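Local coordinates for translation initiation factor eIF-2B (Pyrococcus horikoshii, PDB 1VB5), which probably catalyses the exchange of GDP for GTP on initiation factor 2, as a regulatory-type subunit of the eIF-2B alpha/beta/delta family, at residues A31-A36 and R84-L89; P213-A218 and G261-L266. All coordinates share one frame; numbering follows the deposited sequence.

Contact 1 of 2, residues A31-A36 and R84-L89; sequences AFLTLA and RALEFL
Leu33 reaches across from helix 21-38 and lays its forked end over Ala85 and Leu86 of helix 78-106. One branch, CD2, sits between the methyl group of Ala85 and the side chain of Leu86, with Leu33 CD2 and Ala85 CB 3.7 Å apart, while the other makes the closest approach to Leu86, Leu33 CD1 and Leu86 CD2 coming within 3.6 Å. The two leucines cross at about a right angle, so branch meets branch instead of the chains running alongside each other. Leu33 takes this position because its CG stands beside the backbone N and opposite the carbonyl carbon (chi1 -77°), with the chain then extended. Leu86 has the same conformation; although its CB leaves the helix at a slant to the partner, its CG and CD2 swing back onto Leu33. One turn further along, Leu89 adds a looser touch, Leu33 CD1 to Leu89 CD1 at 4.2 Å.

Alanine suits position 85 because a single methyl lets the helices draw close: the CA atoms of Leu33 and Ala85 are 6.3 Å apart. Phe32 borders the same methyl with its CB alone, at 4.3 Å from Ala85 CB. Its ring leads away from residues 84-89 into a buried place against Leu51 and Val55 of helix 41-58 and Leu81, an earlier residue of helix 78-106, which favours a large aromatic group. Leu86, at the solvent-exposed margin, meets Leu33 by carbon contacts alone, and no hydrogen bond joins the two segments. Arg84 points its end away from the seam, giving a hydrogen bond to Phe71 O and a cation-pi contact with the Phe71 ring.

The short axes approach to 9.5 Å at 160°, the nearly antiparallel, apolar side-by-side packing found in helical bundles, here in the helix-rich N-terminal part of the protein.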
ATOM      1  N   ALA B  31      14.641 -28.327 -13.064  1.00 36.84           N
ATOM      2  CA  ALA B  31      15.795 -28.706 -12.260  1.00 37.51           C
ATOM      3  C   ALA B  31      15.864 -30.225 -12.144  1.00 41.60           C
ATOM      4  O   ALA B  31      16.927 -30.823 -12.313  1.00 38.97           O
ATOM      5  CB  ALA B  31      15.699 -28.080 -10.874  1.00 38.09           C
ATOM      6  N   PHE B  32      14.725 -30.849 -11.855  1.00 41.59           N
ATOM      7  CA  PHE B  32      14.683 -32.300 -11.725  1.00 42.45           C
ATOM      8  C   PHE B  32      14.919 -32.988 -13.069  1.00 38.20           C
ATOM      9  O   PHE B  32      15.571 -34.025 -13.121  1.00 35.27           O
ATOM     10  CB  PHE B  32      13.351 -32.756 -11.118  1.00 34.08           C
ATOM     11  CG  PHE B  32      13.232 -32.481  -9.645  1.00 29.42           C
ATOM     12  CD1 PHE B  32      12.598 -31.330  -9.183  1.00 32.66           C
ATOM     13  CD2 PHE B  32      13.773 -33.364  -8.717  1.00 26.80           C
ATOM     14  CE1 PHE B  32      12.505 -31.063  -7.816  1.00 27.42           C
ATOM     15  CE2 PHE B  32      13.687 -33.109  -7.351  1.00 31.63           C
ATOM     16  CZ  PHE B  32      13.051 -31.954  -6.899  1.00 31.79           C
ATOM     17  N   LEU B  33      14.392 -32.409 -14.146  1.00 41.18           N
ATOM     18  CA  LEU B  33      14.578 -32.967 -15.486  1.00 42.84           C
ATOM     19  C   LEU B  33      16.054 -32.910 -15.854  1.00 45.42           C
ATOM     20  O   LEU B  33      16.566 -33.782 -16.560  1.00 47.58           O
ATOM     21  CB  LEU B  33      13.767 -32.181 -16.520  1.00 36.20           C
ATOM     22  CG  LEU B  33      12.265 -32.456 -16.566  1.00 39.10           C
ATOM     23  CD1 LEU B  33      11.596 -31.486 -17.528  1.00 43.72           C
ATOM     24  CD2 LEU B  33      12.027 -33.894 -17.003  1.00 41.36           C
ATOM     25  N   THR B  34      16.725 -31.869 -15.371  1.00 42.69           N
ATOM     26  CA  THR B  34      18.146 -31.667 -15.615  1.00 38.00           C
ATOM     27  C   THR B  34      18.951 -32.687 -14.816  1.00 39.75           C
ATOM     28  O   THR B  34      19.916 -33.262 -15.314  1.00 40.98           O
ATOM     29  CB  THR B  34      18.574 -30.240 -15.200  1.00 37.99           C
ATOM     30  OG1 THR B  34      17.948 -29.286 -16.066  1.00 35.47           O
ATOM     31  CG2 THR B  34      20.088 -30.083 -15.276  1.00 33.99           C
ATOM     32  N   LEU B  35      18.543 -32.900 -13.572  1.00 40.67           N
ATOM     33  CA  LEU B  35      19.210 -33.849 -12.694  1.00 43.28           C
ATOM     34  C   LEU B  35      19.254 -35.237 -13.343  1.00 50.96           C
ATOM     35  O   LEU B  35      20.240 -35.965 -13.215  1.00 51.65           O
ATOM     36  CB  LEU B  35      18.459 -33.923 -11.365  1.00 40.69           C
ATOM     37  CG  LEU B  35      19.115 -34.680 -10.213  1.00 40.04           C
ATOM     38  CD1 LEU B  35      20.360 -33.935  -9.763  1.00 40.66           C
ATOM     39  CD2 LEU B  35      18.133 -34.807  -9.060  1.00 37.40           C
ATOM     40  N   ALA B  36      18.180 -35.589 -14.047  1.00 48.43           N
ATOM     41  CA  ALA B  36      18.063 -36.884 -14.712  1.00 51.44           C
ATOM     42  C   ALA B  36      19.001 -37.065 -15.908  1.00 56.07           C
ATOM     43  O   ALA B  36      19.184 -38.184 -16.390  1.00 59.64           O
ATOM     44  CB  ALA B  36      16.618 -37.107 -15.153  1.00 41.73           C
ATOM     45  N   ARG B  84       7.907 -38.270 -13.998  1.00 24.70           N
ATOM     46  CA  ARG B  84       7.153 -37.583 -12.960  1.00 29.58           C
ATOM     47  C   ARG B  84       7.266 -36.064 -13.095  1.00 31.71           C
ATOM     48  O   ARG B  84       6.278 -35.351 -12.922  1.00 34.05           O
ATOM     49  CB  ARG B  84       7.624 -38.037 -11.576  1.00 24.08           C
ATOM     50  CG  ARG B  84       7.273 -39.493 -11.269  1.00 34.25           C
ATOM     51  CD  ARG B  84       5.776 -39.683 -11.060  1.00 32.74           C
ATOM     52  NE  ARG B  84       5.338 -39.076  -9.805  1.00 45.56           N
ATOM     53  CZ  ARG B  84       4.084 -39.073  -9.360  1.00 49.86           C
ATOM     54  NH1 ARG B  84       3.117 -39.647 -10.068  1.00 51.28           N
ATOM     55  NH2 ARG B  84       3.797 -38.500  -8.196  1.00 41.01           N
ATOM     56  N   ALA B  85       8.459 -35.569 -13.410  1.00 25.41           N
ATOM     57  CA  ALA B  85       8.643 -34.131 -13.562  1.00 29.19           C
ATOM     58  C   ALA B  85       7.782 -33.606 -14.709  1.00 29.72           C
ATOM     59  O   ALA B  85       7.135 -32.568 -14.585  1.00 31.25           O
ATOM     60  CB  ALA B  85      10.108 -33.810 -13.809  1.00 28.76           C
ATOM     61  N   LEU B  86       7.764 -34.331 -15.822  1.00 31.19           N
ATOM     62  CA  LEU B  86       6.970 -33.921 -16.975  1.00 31.50           C
ATOM     63  C   LEU B  86       5.479 -33.992 -16.680  1.00 33.62           C
ATOM     64  O   LEU B  86       4.692 -33.214 -17.228  1.00 30.61           O
ATOM     65  CB  LEU B  86       7.289 -34.799 -18.190  1.00 33.27           C
ATOM     66  CG  LEU B  86       8.705 -34.709 -18.772  1.00 38.97           C
ATOM     67  CD1 LEU B  86       8.849 -35.729 -19.903  1.00 38.85           C
ATOM     68  CD2 LEU B  86       8.970 -33.297 -19.287  1.00 36.47           C
ATOM     69  N   GLU B  87       5.085 -34.931 -15.821  1.00 30.33           N
ATOM     70  CA  GLU B  87       3.677 -35.071 -15.480  1.00 28.94           C
ATOM     71  C   GLU B  87       3.238 -33.900 -14.604  1.00 23.26           C
ATOM     72  O   GLU B  87       2.117 -33.415 -14.729  1.00 24.01           O
ATOM     73  CB  GLU B  87       3.414 -36.384 -14.744  1.00 27.91           C
ATOM     74  CG  GLU B  87       1.945 -36.773 -14.753  1.00 36.39           C
ATOM     75  CD  GLU B  87       1.609 -37.832 -13.722  1.00 53.14           C
ATOM     76  OE1 GLU B  87       2.375 -38.815 -13.600  1.00 57.39           O
ATOM     77  OE2 GLU B  87       0.571 -37.685 -13.037  1.00 53.44           O
ATOM     78  N   PHE B  88       4.121 -33.457 -13.712  1.00 23.58           N
ATOM     79  CA  PHE B  88       3.806 -32.324 -12.845  1.00 28.58           C
ATOM     80  C   PHE B  88       3.536 -31.127 -13.755  1.00 30.95           C
ATOM     81  O   PHE B  88       2.539 -30.420 -13.597  1.00 33.51           O
ATOM     82  CB  PHE B  88       4.977 -32.004 -11.912  1.00 30.04           C
ATOM     83  CG  PHE B  88       4.628 -31.027 -10.816  1.00 33.38           C
ATOM     84  CD1 PHE B  88       4.055 -31.469  -9.629  1.00 32.99           C
ATOM     85  CD2 PHE B  88       4.832 -29.659 -10.990  1.00 34.99           C
ATOM     86  CE1 PHE B  88       3.686 -30.562  -8.628  1.00 34.75           C
ATOM     87  CE2 PHE B  88       4.466 -28.745  -9.998  1.00 31.66           C
ATOM     88  CZ  PHE B  88       3.893 -29.199  -8.818  1.00 30.60           C
ATOM     89  N   LEU B  89       4.421 -30.919 -14.725  1.00 27.44           N
ATOM     90  CA  LEU B  89       4.270 -29.819 -15.669  1.00 31.60           C
ATOM     91  C   LEU B  89       2.954 -29.930 -16.436  1.00 34.46           C
ATOM     92  O   LEU B  89       2.252 -28.935 -16.630  1.00 32.39           O
ATOM     93  CB  LEU B  89       5.451 -29.790 -16.646  1.00 28.83           C
ATOM     94  CG  LEU B  89       6.796 -29.379 -16.035  1.00 37.43           C
ATOM     95  CD1 LEU B  89       7.904 -29.466 -17.084  1.00 39.97           C
ATOM     96  CD2 LEU B  89       6.697 -27.963 -15.495  1.00 33.66           C
TER

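Contact 2 of 2, residues P213-A218 and G261-L266; sequences PFYVAA and GIITEL
Val216 and Ile262, like Ala217 and Ile263, are paired in parallel between strands 214-217 and 261-264, whose axes make an angle of 31°. Val216 is held to the neighbouring strand through both its backbone N and O: Val216 N donates to Gly261 O (3.0 Å, nearly straight), and Val216 O accepts from Ile263 N at a short 2.6 Å. Ala218 N then bonds to Ile263 O.

Side chains alternate between the two faces. On one, Ile263 sends CD1 back to Tyr215, 4.1 Å from Tyr215 CB; its CG1 lies opposite the carbonyl carbon (chi1 -50°), from where the extended chain reaches across to strand 214-217. Gly261 leaves room for the Tyr215 ring, which passes its backbone obliquely, with Tyr215 CD2 3.7 Å from Gly261 O. On the other face, Ile262 CG2 meets the methyl of Ala218 (CB, 3.9 Å), and Val216 lies beside Ile262; such beta-branched residues suit extended chain. Thr264 OG1 accepts from Leu266 N in an ST turn and also bonds to Gly267 O.

Strand 214-217 is bonded on its far edge to strand 180-183. Helix 78-106 covers the Tyr215 and Ile263 face through Leu99 and Leu106, within the parallel part of a Rossmann-like sheet.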
ATOM      1  N   PRO B 213     -17.006  -8.615  -3.037  1.00 15.32           N
ATOM      2  CA  PRO B 213     -16.582 -10.017  -2.988  1.00 17.44           C
ATOM      3  C   PRO B 213     -15.122 -10.204  -3.354  1.00 14.85           C
ATOM      4  O   PRO B 213     -14.663  -9.764  -4.408  1.00 15.85           O
ATOM      5  CB  PRO B 213     -17.554 -10.724  -3.943  1.00 17.99           C
ATOM      6  CG  PRO B 213     -18.176  -9.607  -4.747  1.00 30.81           C
ATOM      7  CD  PRO B 213     -18.252  -8.458  -3.802  1.00 15.73           C
ATOM      8  N   PHE B 214     -14.404 -10.871  -2.461  1.00 15.40           N
ATOM      9  CA  PHE B 214     -12.970 -11.112  -2.600  1.00 16.47           C
ATOM     10  C   PHE B 214     -12.674 -12.580  -2.917  1.00 19.55           C
ATOM     11  O   PHE B 214     -12.861 -13.451  -2.069  1.00 14.70           O
ATOM     12  CB  PHE B 214     -12.292 -10.720  -1.281  1.00 14.82           C
ATOM     13  CG  PHE B 214     -10.792 -10.644  -1.346  1.00 14.37           C
ATOM     14  CD1 PHE B 214     -10.158  -9.449  -1.671  1.00 12.44           C
ATOM     15  CD2 PHE B 214     -10.013 -11.744  -1.012  1.00 14.38           C
ATOM     16  CE1 PHE B 214      -8.771  -9.350  -1.650  1.00 17.25           C
ATOM     17  CE2 PHE B 214      -8.622 -11.658  -0.989  1.00 14.11           C
ATOM     18  CZ  PHE B 214      -8.001 -10.453  -1.307  1.00 18.15           C
ATOM     19  N   TYR B 215     -12.194 -12.853  -4.128  1.00 21.77           N
ATOM     20  CA  TYR B 215     -11.876 -14.226  -4.517  1.00 16.61           C
ATOM     21  C   TYR B 215     -10.389 -14.452  -4.699  1.00 14.86           C
ATOM     22  O   TYR B 215      -9.656 -13.563  -5.146  1.00 14.65           O
ATOM     23  CB  TYR B 215     -12.596 -14.612  -5.813  1.00 15.24           C
ATOM     24  CG  TYR B 215     -14.081 -14.850  -5.655  1.00 13.10           C
ATOM     25  CD1 TYR B 215     -14.989 -13.783  -5.642  1.00 14.38           C
ATOM     26  CD2 TYR B 215     -14.581 -16.146  -5.516  1.00 13.02           C
ATOM     27  CE1 TYR B 215     -16.362 -14.012  -5.500  1.00 13.16           C
ATOM     28  CE2 TYR B 215     -15.944 -16.384  -5.368  1.00  9.59           C
ATOM     29  CZ  TYR B 215     -16.829 -15.321  -5.365  1.00 14.90           C
ATOM     30  OH  TYR B 215     -18.183 -15.577  -5.268  1.00 20.76           O
ATOM     31  N   VAL B 216      -9.955 -15.657  -4.358  1.00 13.44           N
ATOM     32  CA  VAL B 216      -8.561 -16.044  -4.481  1.00 17.98           C
ATOM     33  C   VAL B 216      -8.458 -17.171  -5.504  1.00 20.84           C
ATOM     34  O   VAL B 216      -9.214 -18.137  -5.443  1.00 19.22           O
ATOM     35  CB  VAL B 216      -8.009 -16.540  -3.129  1.00 21.71           C
ATOM     36  CG1 VAL B 216      -6.580 -17.063  -3.305  1.00 23.76           C
ATOM     37  CG2 VAL B 216      -8.052 -15.410  -2.112  1.00 14.15           C
ATOM     38  N   ALA B 217      -7.540 -17.033  -6.453  1.00 21.29           N
ATOM     39  CA  ALA B 217      -7.351 -18.057  -7.476  1.00 18.99           C
ATOM     40  C   ALA B 217      -6.123 -18.876  -7.117  1.00 19.13           C
ATOM     41  O   ALA B 217      -5.007 -18.354  -7.095  1.00 16.72           O
ATOM     42  CB  ALA B 217      -7.162 -17.404  -8.844  1.00 19.81           C
ATOM     43  N   ALA B 218      -6.325 -20.157  -6.831  1.00 15.32           N
ATOM     44  CA  ALA B 218      -5.206 -21.016  -6.469  1.00 17.38           C
ATOM     45  C   ALA B 218      -5.403 -22.457  -6.912  1.00 16.68           C
ATOM     46  O   ALA B 218      -6.354 -23.115  -6.498  1.00 17.50           O
ATOM     47  CB  ALA B 218      -4.985 -20.970  -4.964  1.00 17.97           C
ATOM     48  N   GLY B 261     -14.279 -17.108  -1.729  1.00 19.08           N
ATOM     49  CA  GLY B 261     -13.973 -18.461  -2.154  1.00 12.75           C
ATOM     50  C   GLY B 261     -12.616 -18.551  -2.814  1.00 12.25           C
ATOM     51  O   GLY B 261     -12.020 -17.534  -3.166  1.00 14.28           O
ATOM     52  N   ILE B 262     -12.119 -19.775  -2.956  1.00 13.47           N
ATOM     53  CA  ILE B 262     -10.838 -20.033  -3.599  1.00 12.98           C
ATOM     54  C   ILE B 262     -11.149 -20.777  -4.897  1.00 19.43           C
ATOM     55  O   ILE B 262     -11.737 -21.869  -4.882  1.00 19.79           O
ATOM     56  CB  ILE B 262      -9.935 -20.896  -2.705  1.00 14.61           C
ATOM     57  CG1 ILE B 262      -9.738 -20.189  -1.356  1.00 14.76           C
ATOM     58  CG2 ILE B 262      -8.588 -21.132  -3.402  1.00 11.91           C
ATOM     59  CD1 ILE B 262      -9.018 -20.990  -0.307  1.00 13.02           C
ATOM     60  N   ILE B 263     -10.781 -20.166  -6.017  1.00 15.61           N
ATOM     61  CA  ILE B 263     -11.033 -20.738  -7.335  1.00 16.34           C
ATOM     62  C   ILE B 263      -9.972 -21.770  -7.663  1.00 15.47           C
ATOM     63  O   ILE B 263      -8.803 -21.432  -7.827  1.00 18.40           O
ATOM     64  CB  ILE B 263     -11.025 -19.638  -8.418  1.00 17.34           C
ATOM     65  CG1 ILE B 263     -11.937 -18.484  -7.988  1.00 13.15           C
ATOM     66  CG2 ILE B 263     -11.517 -20.209  -9.749  1.00 18.55           C
ATOM     67  CD1 ILE B 263     -11.862 -17.262  -8.874  1.00 13.80           C
ATOM     68  N   THR B 264     -10.370 -23.035  -7.733  1.00 17.76           N
ATOM     69  CA  THR B 264      -9.419 -24.101  -8.052  1.00 17.34           C
ATOM     70  C   THR B 264      -9.830 -24.756  -9.365  1.00 17.89           C
ATOM     71  O   THR B 264     -10.912 -24.485  -9.888  1.00 13.56           O
ATOM     72  CB  THR B 264      -9.396 -25.199  -6.971  1.00 22.75           C
ATOM     73  OG1 THR B 264     -10.601 -25.973  -7.063  1.00 23.57           O
ATOM     74  CG2 THR B 264      -9.287 -24.585  -5.578  1.00 21.11           C
ATOM     75  N   GLU B 265      -8.972 -25.632  -9.884  1.00 20.65           N
ATOM     76  CA  GLU B 265      -9.267 -26.316 -11.135  1.00 24.16           C
ATOM     77  C   GLU B 265     -10.385 -27.336 -10.921  1.00 24.52           C
ATOM     78  O   GLU B 265     -10.932 -27.867 -11.881  1.00 26.24           O
ATOM     79  CB  GLU B 265      -8.011 -27.015 -11.689  1.00 21.96           C
ATOM     80  CG  GLU B 265      -7.539 -28.222 -10.884  1.00 25.22           C
ATOM     81  CD  GLU B 265      -6.654 -27.854  -9.705  1.00 31.36           C
ATOM     82  OE1 GLU B 265      -6.753 -26.713  -9.197  1.00 32.26           O
ATOM     83  OE2 GLU B 265      -5.865 -28.723  -9.274  1.00 32.72           O
ATOM     84  N   LEU B 266     -10.721 -27.594  -9.656  1.00 23.56           N
ATOM     85  CA  LEU B 266     -11.781 -28.542  -9.302  1.00 20.74           C
ATOM     86  C   LEU B 266     -13.067 -27.810  -8.938  1.00 23.29           C
ATOM     87  O   LEU B 266     -14.066 -28.433  -8.588  1.00 25.51           O
ATOM     88  CB  LEU B 266     -11.352 -29.404  -8.109  1.00 28.55           C
ATOM     89  CG  LEU B 266     -10.065 -30.225  -8.252  1.00 29.97           C
ATOM     90  CD1 LEU B 266      -9.721 -30.896  -6.925  1.00 27.66           C
ATOM     91  CD2 LEU B 266     -10.251 -31.258  -9.355  1.00 30.60           C
TER

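Contact 1 joins helices 21-38 and 78-106 in the N-terminal part of the chain, whereas contact 2 joins two parallel strands of the sheet that follows. Their centres lie 27 Å apart and their nearest atoms about 10 Å, so the contacts do not touch. Helix 78-106 connects them: residues 84-89 near its start pack in contact 1, and Leu99 and Leu106 further along reach the sheet face in contact 2. Along the chain the contacts come in series, the first closing before the second opens. Contact 1 is partly buried and made by apolar side chains alone; contact 2 is buried and built on backbone hydrogen bonds.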